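Local coordinates for G-protein interacting protein 1 (PDB 5Z1N) that probably binds heterotrimeric G proteins through their beta-gamma subunits, holding them in the cytosol during chemotaxis, its C-terminal helical domain enclosing a phospholipid, at residues A[16-21]-A[39-44]; A[107-112]-A[123-128]; A[26-31]-A[139-144]. All blocks are in the same frame, centred on the assembly; numbering follows the deposited sequence.

Contact 1: A[16-21]-A[39-44]. With PEF (di-palmitoyl-3-sn-phosphatidylethanolamine), chain B.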
loop_
_atom_site.group_PDB
_atom_site.type_symbol
_atom_site.label_atom_id
_atom_site.label_comp_id
_atom_site.label_asym_id
_atom_site.label_seq_id
_atom_site.Cartn_x
_atom_site.Cartn_y
_atom_site.Cartn_z
ATOM N N GLU A 16 -2.986 -12.515 0.764
ATOM C CA GLU A 16 -3.706 -12.382 -0.498
ATOM C C GLU A 16 -3.640 -10.953 -1.022
ATOM O O GLU A 16 -3.455 -10.737 -2.228
ATOM C CB GLU A 16 -5.160 -12.824 -0.325
ATOM C CG GLU A 16 -5.357 -14.324 -0.419
ATOM C CD GLU A 16 -5.515 -14.799 -1.849
ATOM O OE1 GLU A 16 -5.118 -15.946 -2.144
ATOM O OE2 GLU A 16 -6.037 -14.024 -2.678
ATOM N N LEU A 17 -3.795 -9.964 -0.133
ATOM C CA LEU A 17 -3.637 -8.573 -0.553
ATOM C C LEU A 17 -2.257 -8.335 -1.162
ATOM O O LEU A 17 -2.123 -7.749 -2.249
ATOM C CB LEU A 17 -3.865 -7.645 0.638
ATOM C CG LEU A 17 -5.320 -7.294 0.936
ATOM C CD1 LEU A 17 -5.461 -6.743 2.343
ATOM C CD2 LEU A 17 -5.804 -6.287 -0.082
ATOM N N ILE A 18 -1.213 -8.796 -0.471
ATOM C CA ILE A 18 0.143 -8.591 -0.960
ATOM C C ILE A 18 0.369 -9.352 -2.259
ATOM O O ILE A 18 1.085 -8.875 -3.145
ATOM C CB ILE A 18 1.152 -8.988 0.128
ATOM C CG1 ILE A 18 0.925 -8.136 1.377
ATOM C CG2 ILE A 18 2.579 -8.815 -0.370
ATOM C CD1 ILE A 18 1.833 -8.483 2.527
ATOM N N GLY A 19 -0.241 -10.531 -2.404
ATOM C CA GLY A 19 -0.156 -11.246 -3.668
ATOM C C GLY A 19 -0.749 -10.462 -4.825
ATOM O O GLY A 19 -0.162 -10.396 -5.911
ATOM N N SER A 20 -1.916 -9.846 -4.607
ATOM C CA SER A 20 -2.531 -9.051 -5.670
ATOM C C SER A 20 -1.647 -7.865 -6.050
ATOM O O SER A 20 -1.384 -7.616 -7.243
ATOM C CB SER A 20 -3.918 -8.582 -5.229
ATOM O OG SER A 20 -4.778 -9.688 -5.023
ATOM N N VAL A 21 -1.166 -7.128 -5.043
ATOM C CA VAL A 21 -0.249 -6.020 -5.306
ATOM C C VAL A 21 0.965 -6.504 -6.093
ATOM O O VAL A 21 1.376 -5.884 -7.081
ATOM C CB VAL A 21 0.174 -5.350 -3.987
ATOM C CG1 VAL A 21 1.246 -4.313 -4.248
ATOM C CG2 VAL A 21 -1.022 -4.714 -3.316
ATOM N N LYS A 39 9.044 -8.091 -0.408
ATOM C CA LYS A 39 9.875 -8.178 0.789
ATOM C C LYS A 39 9.769 -6.910 1.628
ATOM O O LYS A 39 9.676 -6.980 2.858
ATOM C CB LYS A 39 11.330 -8.440 0.401
ATOM C CG LYS A 39 12.263 -8.619 1.588
ATOM C CD LYS A 39 13.658 -9.042 1.151
ATOM C CE LYS A 39 14.512 -7.843 0.772
ATOM N NZ LYS A 39 15.961 -8.094 1.025
ATOM N N ASN A 40 9.782 -5.743 0.980
ATOM C CA ASN A 40 9.753 -4.478 1.712
ATOM C C ASN A 40 8.435 -4.304 2.456
ATOM O O ASN A 40 8.418 -3.906 3.629
ATOM C CB ASN A 40 9.979 -3.313 0.751
ATOM C CG ASN A 40 11.429 -3.161 0.344
ATOM O OD1 ASN A 40 12.296 -3.915 0.786
ATOM N ND2 ASN A 40 11.700 -2.179 -0.511
ATOM N N ILE A 41 7.319 -4.587 1.782
ATOM C CA ILE A 41 6.007 -4.483 2.415
ATOM C C ILE A 41 5.938 -5.401 3.628
ATOM O O ILE A 41 5.519 -4.991 4.721
ATOM C CB ILE A 41 4.897 -4.805 1.398
ATOM C CG1 ILE A 41 4.800 -3.712 0.336
ATOM C CG2 ILE A 41 3.556 -4.966 2.093
ATOM C CD1 ILE A 41 3.815 -4.031 -0.760
ATOM N N LEU A 42 6.371 -6.655 3.457
ATOM C CA LEU A 42 6.378 -7.587 4.580
ATOM C C LEU A 42 7.239 -7.071 5.729
ATOM O O LEU A 42 6.833 -7.136 6.890
ATOM C CB LEU A 42 6.868 -8.957 4.120
ATOM C CG LEU A 42 5.897 -9.720 3.220
ATOM C CD1 LEU A 42 6.600 -10.901 2.571
ATOM C CD2 LEU A 42 4.689 -10.172 4.022
ATOM N N LYS A 43 8.429 -6.555 5.421
ATOM C CA LYS A 43 9.353 -6.100 6.457
ATOM C C LYS A 43 8.761 -4.946 7.260
ATOM O O LYS A 43 8.766 -4.959 8.501
ATOM C CB LYS A 43 10.670 -5.696 5.794
ATOM C CG LYS A 43 11.628 -4.885 6.634
ATOM C CD LYS A 43 12.841 -4.526 5.786
ATOM C CE LYS A 43 14.055 -4.199 6.630
ATOM N NZ LYS A 43 15.290 -4.154 5.796
ATOM N N ILE A 44 8.236 -3.937 6.559
ATOM C CA ILE A 44 7.640 -2.785 7.231
ATOM C C ILE A 44 6.463 -3.225 8.093
ATOM O O ILE A 44 6.360 -2.857 9.272
ATOM C CB ILE A 44 7.213 -1.730 6.198
ATOM C CG1 ILE A 44 8.420 -1.248 5.392
ATOM C CG2 ILE A 44 6.510 -0.561 6.886
ATOM C CD1 ILE A 44 8.032 -0.509 4.132
HETATM C C2 PEF B . -3.235 -7.943 8.845
HETATM C C1 PEF B . -3.367 -7.378 10.254
HETATM N N PEF B . -8.326 -6.169 13.285
HETATM C C3 PEF B . -4.523 -8.608 8.386
HETATM C C4 PEF B . -5.947 -5.825 13.003
HETATM C C5 PEF B . -7.161 -5.549 13.879
HETATM C C10 PEF B . -1.996 -7.188 6.948
HETATM C C11 PEF B . -1.406 -6.081 6.111
HETATM C C12 PEF B . -1.568 -6.343 4.618
HETATM C C13 PEF B . -1.247 -5.051 3.875
HETATM C C14 PEF B . -1.214 -5.207 2.359
HETATM C C15 PEF B . -1.244 -3.820 1.722
HETATM C C16 PEF B . -1.093 -3.877 0.209
HETATM C C17 PEF B . -1.511 -2.563 -0.445
HETATM C C18 PEF B . -0.930 -1.351 0.276
HETATM C C19 PEF B . -0.542 -0.253 -0.710
HETATM C C20 PEF B . -1.670 0.079 -1.682
HETATM C C21 PEF B . -1.162 0.050 -3.119
HETATM C C22 PEF B . -2.297 0.250 -4.117
HETATM C C23 PEF B . -1.870 -0.161 -5.523
HETATM C C24 PEF B . -2.963 0.157 -6.535
HETATM C C25 PEF B . -2.628 -0.402 -7.900
HETATM C C30 PEF B . -5.629 -7.223 6.660
HETATM C C31 PEF B . -6.615 -6.151 6.265
HETATM C C32 PEF B . -5.877 -4.854 5.956
HETATM C C33 PEF B . -5.307 -4.222 7.219
HETATM C C34 PEF B . -4.076 -3.384 6.894
HETATM C C35 PEF B . -3.615 -2.583 8.108
HETATM C C36 PEF B . -2.134 -2.235 8.011
HETATM C C37 PEF B . -1.759 -1.078 8.932
HETATM C C38 PEF B . -0.246 -0.875 8.959
HETATM C C39 PEF B . 0.130 0.568 8.640
HETATM C C40 PEF B . 1.638 0.793 8.706
HETATM C C41 PEF B . 2.393 -0.081 7.710
HETATM C C42 PEF B . 2.028 0.245 6.264
HETATM C C43 PEF B . 2.937 -0.503 5.297
HETATM C C44 PEF B . 2.566 -0.223 3.847
HETATM C C45 PEF B . 3.611 -0.789 2.909
HETATM O O4 PEF B . -1.674 -8.351 6.788
HETATM O O5 PEF B . -4.953 -7.793 5.818
HETATM O O2 PEF B . -2.971 -6.854 7.971
HETATM O O3 PEF B . -5.448 -7.578 8.056
HETATM O O1P PEF B . -4.510 -9.254 13.292
HETATM O O2P PEF B . -3.459 -6.857 13.022
HETATM O O3P PEF B . -4.298 -8.147 11.005
HETATM O O4P PEF B . -5.886 -7.211 12.670
HETATM P P PEF B . -4.446 -7.912 12.592
#
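Ile18 and Ile41 mark the closest backbone approach, their CA atoms 7.9 Å apart, where segments 16-21 and 39-44 run roughly antiparallel, at 150° between their N-to-C directions. The segment axes stay 11.1 Å apart, so the gap is bridged by side chains alone and no hydrogen bond crosses it. Ile18 does most of the bridging. Its CG1 lies anti to the carbonyl carbon (chi1 -60°) and the chain runs on extended, which carries CD1 across to the other helix. There it meets Leu42 CD2 at 3.6 Å and the CG2 branch of Ile41 at 3.9 Å. The two isoleucine side chains lie alongside each other, pointing opposite ways, while Leu42, whose CB does not aim at the partner helix, reaches in with its tip. One turn on, Val21 CG1 touches Ile41 CD1 more loosely, at 4.3 Å.

This pair of consecutive helices, 12-28 and 31-53, forms part of the wall of the lipid pocket in the all-helical TNFAIP8-like domain, the C-terminal part of Gip1. One acyl chain of the bound phosphatidylethanolamine passes along the inner side of the pair: its C14 lies 3.8 Å from Ile18 CG1, and its C17 is 3.6 Å from Val21 CG2. Leu17 CD1 sits beside the ester carbonyl oxygen O5 of the second chain, at 3.7 Å. The far end of that chain comes to helix 31-53, where C43 packs on Ile44 CG2. Beyond the helix pair, Ile10 packs against both Ile18 and Leu42, and Leu132 of helix 119-132 touches both Val21 and Ile41.

Contact 2: A[107-112]-A[123-128]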
loop_
_atom_site.group_PDB
_atom_site.type_symbol
_atom_site.label_atom_id
_atom_site.label_comp_id
_atom_site.label_asym_id
_atom_site.label_seq_id
_atom_site.Cartn_x
_atom_site.Cartn_y
_atom_site.Cartn_z
ATOM N N GLN A 107 4.962 9.558 5.171
ATOM C CA GLN A 107 5.608 10.403 6.163
ATOM C C GLN A 107 5.316 9.896 7.564
ATOM O O GLN A 107 6.235 9.724 8.379
ATOM C CB GLN A 107 5.150 11.848 5.980
ATOM C CG GLN A 107 5.613 12.443 4.655
ATOM C CD GLN A 107 4.980 13.783 4.349
ATOM O OE1 GLN A 107 3.931 14.127 4.895
ATOM N NE2 GLN A 107 5.612 14.546 3.467
ATOM N N GLU A 108 4.059 9.540 7.829
ATOM C CA GLU A 108 3.740 9.155 9.193
ATOM C C GLU A 108 4.363 7.813 9.529
ATOM O O GLU A 108 4.859 7.628 10.648
ATOM C CB GLU A 108 2.230 9.153 9.405
ATOM C CG GLU A 108 1.641 10.556 9.408
ATOM C CD GLU A 108 2.431 11.520 10.285
ATOM O OE1 GLU A 108 2.802 11.144 11.417
ATOM O OE2 GLU A 108 2.686 12.659 9.835
ATOM N N THR A 109 4.431 6.901 8.555
ATOM C CA THR A 109 5.108 5.644 8.829
ATOM C C THR A 109 6.569 5.903 9.160
ATOM O O THR A 109 7.105 5.334 10.120
ATOM C CB THR A 109 4.964 4.685 7.646
ATOM O OG1 THR A 109 3.576 4.414 7.426
ATOM C CG2 THR A 109 5.673 3.365 7.939
ATOM N N VAL A 110 7.206 6.824 8.428
ATOM C CA VAL A 110 8.583 7.182 8.745
ATOM C C VAL A 110 8.660 7.665 10.185
ATOM O O VAL A 110 9.468 7.174 10.988
ATOM C CB VAL A 110 9.106 8.241 7.758
ATOM C CG1 VAL A 110 10.341 8.932 8.319
ATOM C CG2 VAL A 110 9.425 7.597 6.412
ATOM N N THR A 111 7.754 8.574 10.553
ATOM C CA THR A 111 7.770 9.098 11.910
ATOM C C THR A 111 7.547 7.977 12.912
ATOM O O THR A 111 8.183 7.942 13.971
ATOM C CB THR A 111 6.713 10.190 12.058
ATOM O OG1 THR A 111 7.059 11.296 11.213
ATOM C CG2 THR A 111 6.623 10.662 13.506
ATOM N N LEU A 112 6.696 7.013 12.559
ATOM C CA LEU A 112 6.408 5.928 13.482
ATOM C C LEU A 112 7.637 5.063 13.718
ATOM O O LEU A 112 7.848 4.568 14.830
ATOM C CB LEU A 112 5.256 5.079 12.950
ATOM C CG LEU A 112 4.490 4.253 13.978
ATOM C CD1 LEU A 112 3.846 5.159 15.010
ATOM C CD2 LEU A 112 3.446 3.394 13.285
ATOM N N GLN A 123 14.883 4.927 4.584
ATOM C CA GLN A 123 14.903 5.124 3.139
ATOM C C GLN A 123 14.132 4.018 2.433
ATOM O O GLN A 123 13.486 4.259 1.408
ATOM C CB GLN A 123 16.341 5.179 2.623
ATOM C CG GLN A 123 16.441 5.391 1.111
ATOM C CD GLN A 123 17.865 5.275 0.580
ATOM O OE1 GLN A 123 18.527 4.248 0.750
ATOM N NE2 GLN A 123 18.337 6.330 -0.074
ATOM N N LEU A 124 14.197 2.796 2.963
ATOM C CA LEU A 124 13.395 1.710 2.407
ATOM C C LEU A 124 11.907 2.032 2.491
ATOM O O LEU A 124 11.161 1.808 1.528
ATOM C CB LEU A 124 13.715 0.402 3.132
ATOM C CG LEU A 124 13.040 -0.895 2.680
ATOM C CD1 LEU A 124 14.004 -2.060 2.841
ATOM C CD2 LEU A 124 11.752 -1.161 3.459
ATOM N N ILE A 125 11.457 2.558 3.635
ATOM C CA ILE A 125 10.066 2.995 3.746
ATOM C C ILE A 125 9.742 4.007 2.656
ATOM O O ILE A 125 8.728 3.891 1.951
ATOM C CB ILE A 125 9.790 3.581 5.140
ATOM C CG1 ILE A 125 9.981 2.522 6.222
ATOM C CG2 ILE A 125 8.379 4.156 5.201
ATOM C CD1 ILE A 125 9.923 3.091 7.611
ATOM N N ARG A 126 10.613 5.011 2.494
ATOM C CA ARG A 126 10.362 6.066 1.513
ATOM C C ARG A 126 10.261 5.504 0.099
ATOM O O ARG A 126 9.349 5.858 -0.655
ATOM C CB ARG A 126 11.459 7.130 1.588
ATOM C CG ARG A 126 11.422 7.973 2.854
ATOM C CD ARG A 126 12.222 9.259 2.685
ATOM N NE ARG A 126 13.568 8.998 2.182
ATOM C CZ ARG A 126 14.638 8.840 2.955
ATOM N NH1 ARG A 126 14.523 8.920 4.277
ATOM N NH2 ARG A 126 15.824 8.601 2.406
ATOM N N ASN A 127 11.202 4.636 -0.285
ATOM C CA ASN A 127 11.193 4.089 -1.640
ATOM C C ASN A 127 9.968 3.215 -1.874
ATOM O O ASN A 127 9.356 3.262 -2.952
ATOM C CB ASN A 127 12.467 3.283 -1.895
ATOM C CG ASN A 127 13.687 4.160 -2.075
ATOM O OD1 ASN A 127 13.577 5.334 -2.430
ATOM N ND2 ASN A 127 14.862 3.590 -1.840
ATOM N N THR A 128 9.599 2.413 -0.874
ATOM C CA THR A 128 8.455 1.524 -1.022
ATOM C C THR A 128 7.169 2.318 -1.203
ATOM O O THR A 128 6.417 2.094 -2.161
ATOM C CB THR A 128 8.362 0.598 0.188
ATOM O OG1 THR A 128 9.573 -0.159 0.289
ATOM C CG2 THR A 128 7.187 -0.354 0.049
#
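A helical hairpin in the TNFAIP8-like domain brings Val110 and Thr109 of helix 92-113 against Ile125 of helix 119-132, the next helix along the chain. The two short segments are close to antiparallel, at 164°, with their axes 9.6 Å apart. Val110 and Ile125 have the nearest CA atoms, 6.7 Å from each other.

The contact centres on a single methyl group. Ile125 CG2 stands anti to its own backbone N, and from there it meets Val110 CG2 at 3.8 Å and Thr109 CG2 at 3.9 Å, two methyls from successive residues of the facing helix. All three are branches at the beta carbon, so the helices are joined by short, stiff groups close to their backbones.

Thr109 divides its two branches between different tasks. With OG1 beside the backbone N (chi1 -61°), the hydroxyl hydrogen-bonds to the carbonyl of Ala105 one turn earlier, while the methyl is turned to Ile125. Its side chain also comes within about 4 Å of the bound phosphatidylethanolamine, nearest atoms, and packs on Val65 and Phe129. The hairpin therefore borders the lipid pocket on this side.

Toward the surface, Val110 CG2 has a second neighbour in the aliphatic part of Arg126, whose CG lies 4.1 Å away. The arginine chain bends at chi3, and its guanidinium lies with one face over Gln123 CA, which is offset toward the rim of the group.

Further along, Thr128 OG1 donates to Leu124 O at 2.8 Å, approaching 36° out of the carbonyl plane, while Thr128 N reaches the same oxygen from the opposite face.

Contact 3: A[26-31]-A[139-144]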
loop_
_atom_site.group_PDB
_atom_site.type_symbol
_atom_site.label_atom_id
_atom_site.label_comp_id
_atom_site.label_asym_id
_atom_site.label_seq_id
_atom_site.Cartn_x
_atom_site.Cartn_y
_atom_site.Cartn_z
ATOM N N LYS A 26 4.460 -6.789 -10.905
ATOM C CA LYS A 26 5.079 -7.582 -11.963
ATOM C C LYS A 26 4.643 -7.085 -13.335
ATOM O O LYS A 26 5.471 -6.864 -14.225
ATOM C CB LYS A 26 4.721 -9.062 -11.803
ATOM C CG LYS A 26 5.604 -9.841 -10.844
ATOM C CD LYS A 26 5.570 -11.338 -11.140
ATOM C CE LYS A 26 4.175 -11.908 -10.987
ATOM N NZ LYS A 26 4.151 -13.376 -11.268
ATOM N N ARG A 27 3.335 -6.882 -13.510
ATOM C CA ARG A 27 2.830 -6.479 -14.818
ATOM C C ARG A 27 3.316 -5.092 -15.227
ATOM O O ARG A 27 3.550 -4.851 -16.417
ATOM C CB ARG A 27 1.302 -6.534 -14.824
ATOM C CG ARG A 27 0.734 -7.937 -14.628
ATOM C CD ARG A 27 1.046 -8.859 -15.809
ATOM N NE ARG A 27 2.338 -9.533 -15.678
ATOM C CZ ARG A 27 2.514 -10.709 -15.084
ATOM N NH1 ARG A 27 3.723 -11.244 -15.018
ATOM N NH2 ARG A 27 1.482 -11.350 -14.551
ATOM N N VAL A 28 3.483 -4.168 -14.279
ATOM C CA VAL A 28 3.854 -2.808 -14.662
ATOM C C VAL A 28 5.359 -2.564 -14.725
ATOM O O VAL A 28 5.790 -1.609 -15.386
ATOM C CB VAL A 28 3.232 -1.769 -13.714
ATOM C CG1 VAL A 28 1.714 -1.847 -13.764
ATOM C CG2 VAL A 28 3.752 -1.974 -12.314
ATOM N N SER A 29 6.169 -3.375 -14.042
ATOM C CA SER A 29 7.616 -3.181 -14.083
ATOM C C SER A 29 8.333 -4.494 -14.378
ATOM O O SER A 29 8.448 -4.885 -15.544
ATOM C CB SER A 29 8.122 -2.566 -12.775
ATOM O OG SER A 29 7.820 -3.386 -11.662
ATOM N N ASN A 30 8.819 -5.181 -13.345
ATOM C CA ASN A 30 9.583 -6.405 -13.560
ATOM C C ASN A 30 9.557 -7.255 -12.297
ATOM O O ASN A 30 9.149 -6.805 -11.225
ATOM C CB ASN A 30 11.026 -6.096 -13.975
ATOM C CG ASN A 30 11.730 -5.179 -12.998
ATOM O OD1 ASN A 30 12.115 -5.594 -11.906
ATOM N ND2 ASN A 30 11.900 -3.920 -13.385
ATOM N N GLU A 31 10.022 -8.499 -12.443
ATOM C CA GLU A 31 9.992 -9.439 -11.327
ATOM C C GLU A 31 10.921 -9.022 -10.196
ATOM O O GLU A 31 10.625 -9.288 -9.026
ATOM C CB GLU A 31 10.369 -10.834 -11.807
ATOM C CG GLU A 31 9.309 -11.509 -12.638
ATOM C CD GLU A 31 9.528 -12.999 -12.713
ATOM O OE1 GLU A 31 10.319 -13.439 -13.575
ATOM O OE2 GLU A 31 8.924 -13.725 -11.894
ATOM N N THR A 139 -1.516 5.597 -12.994
ATOM C CA THR A 139 -1.950 5.842 -14.370
ATOM C C THR A 139 -1.612 4.660 -15.273
ATOM O O THR A 139 -2.444 4.227 -16.088
ATOM C CB THR A 139 -1.335 7.134 -14.915
ATOM O OG1 THR A 139 0.093 7.040 -14.894
ATOM C CG2 THR A 139 -1.776 8.333 -14.087
ATOM N N LYS A 140 -0.400 4.112 -15.130
ATOM C CA LYS A 140 -0.048 2.915 -15.888
ATOM C C LYS A 140 -1.022 1.778 -15.601
ATOM O O LYS A 140 -1.474 1.090 -16.519
ATOM C CB LYS A 140 1.384 2.488 -15.567
ATOM C CG LYS A 140 1.814 1.185 -16.231
ATOM C CD LYS A 140 2.406 1.429 -17.613
ATOM C CE LYS A 140 2.722 0.117 -18.325
ATOM N NZ LYS A 140 3.047 0.348 -19.761
ATOM N N VAL A 141 -1.364 1.574 -14.329
ATOM C CA VAL A 141 -2.280 0.497 -13.963
ATOM C C VAL A 141 -3.647 0.710 -14.605
ATOM O O VAL A 141 -4.241 -0.216 -15.172
ATOM C CB VAL A 141 -2.384 0.392 -12.430
ATOM C CG1 VAL A 141 -3.662 -0.318 -12.019
ATOM C CG2 VAL A 141 -1.161 -0.328 -11.872
ATOM N N TRP A 142 -4.158 1.940 -14.545
ATOM C CA TRP A 142 -5.503 2.213 -15.028
ATOM C C TRP A 142 -5.596 2.185 -16.547
ATOM O O TRP A 142 -6.703 2.029 -17.075
ATOM C CB TRP A 142 -5.993 3.564 -14.500
ATOM C CG TRP A 142 -7.023 3.445 -13.414
ATOM C CD1 TRP A 142 -8.366 3.681 -13.526
ATOM C CD2 TRP A 142 -6.798 3.056 -12.053
ATOM N NE1 TRP A 142 -8.986 3.469 -12.320
ATOM C CE2 TRP A 142 -8.049 3.084 -11.399
ATOM C CE3 TRP A 142 -5.662 2.692 -11.324
ATOM C CZ2 TRP A 142 -8.195 2.759 -10.053
ATOM C CZ3 TRP A 142 -5.809 2.370 -9.981
ATOM C CH2 TRP A 142 -7.067 2.407 -9.362
ATOM N N ASP A 143 -4.478 2.327 -17.263
ATOM C CA ASP A 143 -4.535 2.336 -18.723
ATOM C C ASP A 143 -4.011 1.075 -19.396
ATOM O O ASP A 143 -4.517 0.707 -20.458
ATOM C CB ASP A 143 -3.758 3.534 -19.281
ATOM C CG ASP A 143 -4.621 4.759 -19.441
ATOM O OD1 ASP A 143 -5.834 4.674 -19.157
ATOM O OD2 ASP A 143 -4.092 5.809 -19.855
ATOM N N ASP A 144 -3.019 0.401 -18.818
ATOM C CA ASP A 144 -2.222 -0.575 -19.553
ATOM C C ASP A 144 -2.335 -1.994 -19.005
ATOM O O ASP A 144 -1.595 -2.877 -19.457
ATOM C CB ASP A 144 -0.752 -0.138 -19.570
ATOM C CG ASP A 144 -0.519 1.102 -20.422
ATOM O OD1 ASP A 144 -1.442 1.499 -21.165
ATOM O OD2 ASP A 144 0.585 1.686 -20.346
#
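Past Arg27, whose end turns away to Leu145 and Asp149, Val28 meets Val141 and Lys140 of segment 139-144 as the last helical residue of helix 12-28. Val28 points its CB at the partner helix, and the two nearest CA atoms are its own and that of Val141, 7.0 Å apart. CG1, anti to the carbonyl carbon (chi1 -61°), meets Val141 CG2 at 3.8 Å and Lys140 CG at 3.9 Å.

The contact thus ties an early helix of the TNFAIP8-like bundle to helix 135-144, far along the chain, beside the lipid pocket: the side chain of Val141 lies about 4 Å, nearest atoms, from the terminal methyl C25 of one acyl chain. Lys140, on the outer side, runs alongside Val28 in the reverse sense. In the conformer modelled here, one of two deposited, its chain bends at chi2 (88°) and NZ lies 2.9 Å from Asp144 OD2, a salt bridge on the anti side, 25° out of the carboxylate plane, that the other conformer need not keep. After Val28 the chain leaves the helix at Ser29, whose OG bonds back to Ile25 O. Asn30 then N-caps helix 31-53, its OD1 accepting from Lys33 N.

How the contacts relate
Contact 1 is the most buried of the three: aliphatic side chains alone meet there, and the lipid runs directly against them. Contacts 2 and 3 lie farther from the centre of the chain, and each adds the aliphatic part of a charged residue, Arg126 or Lys140, at its outer edge. Helix 12-28 serves both contact 1 and contact 3, although their atoms come no nearer than about 5 Å. Contacts 1 and 2 touch directly: Asn40 ND2 is 3.0 Å from Thr128 OG1, probably a weak hydrogen bond, and Leu124 packs on Ile44. Contacts 2 and 3 are farthest apart, their centres 23 Å from each other.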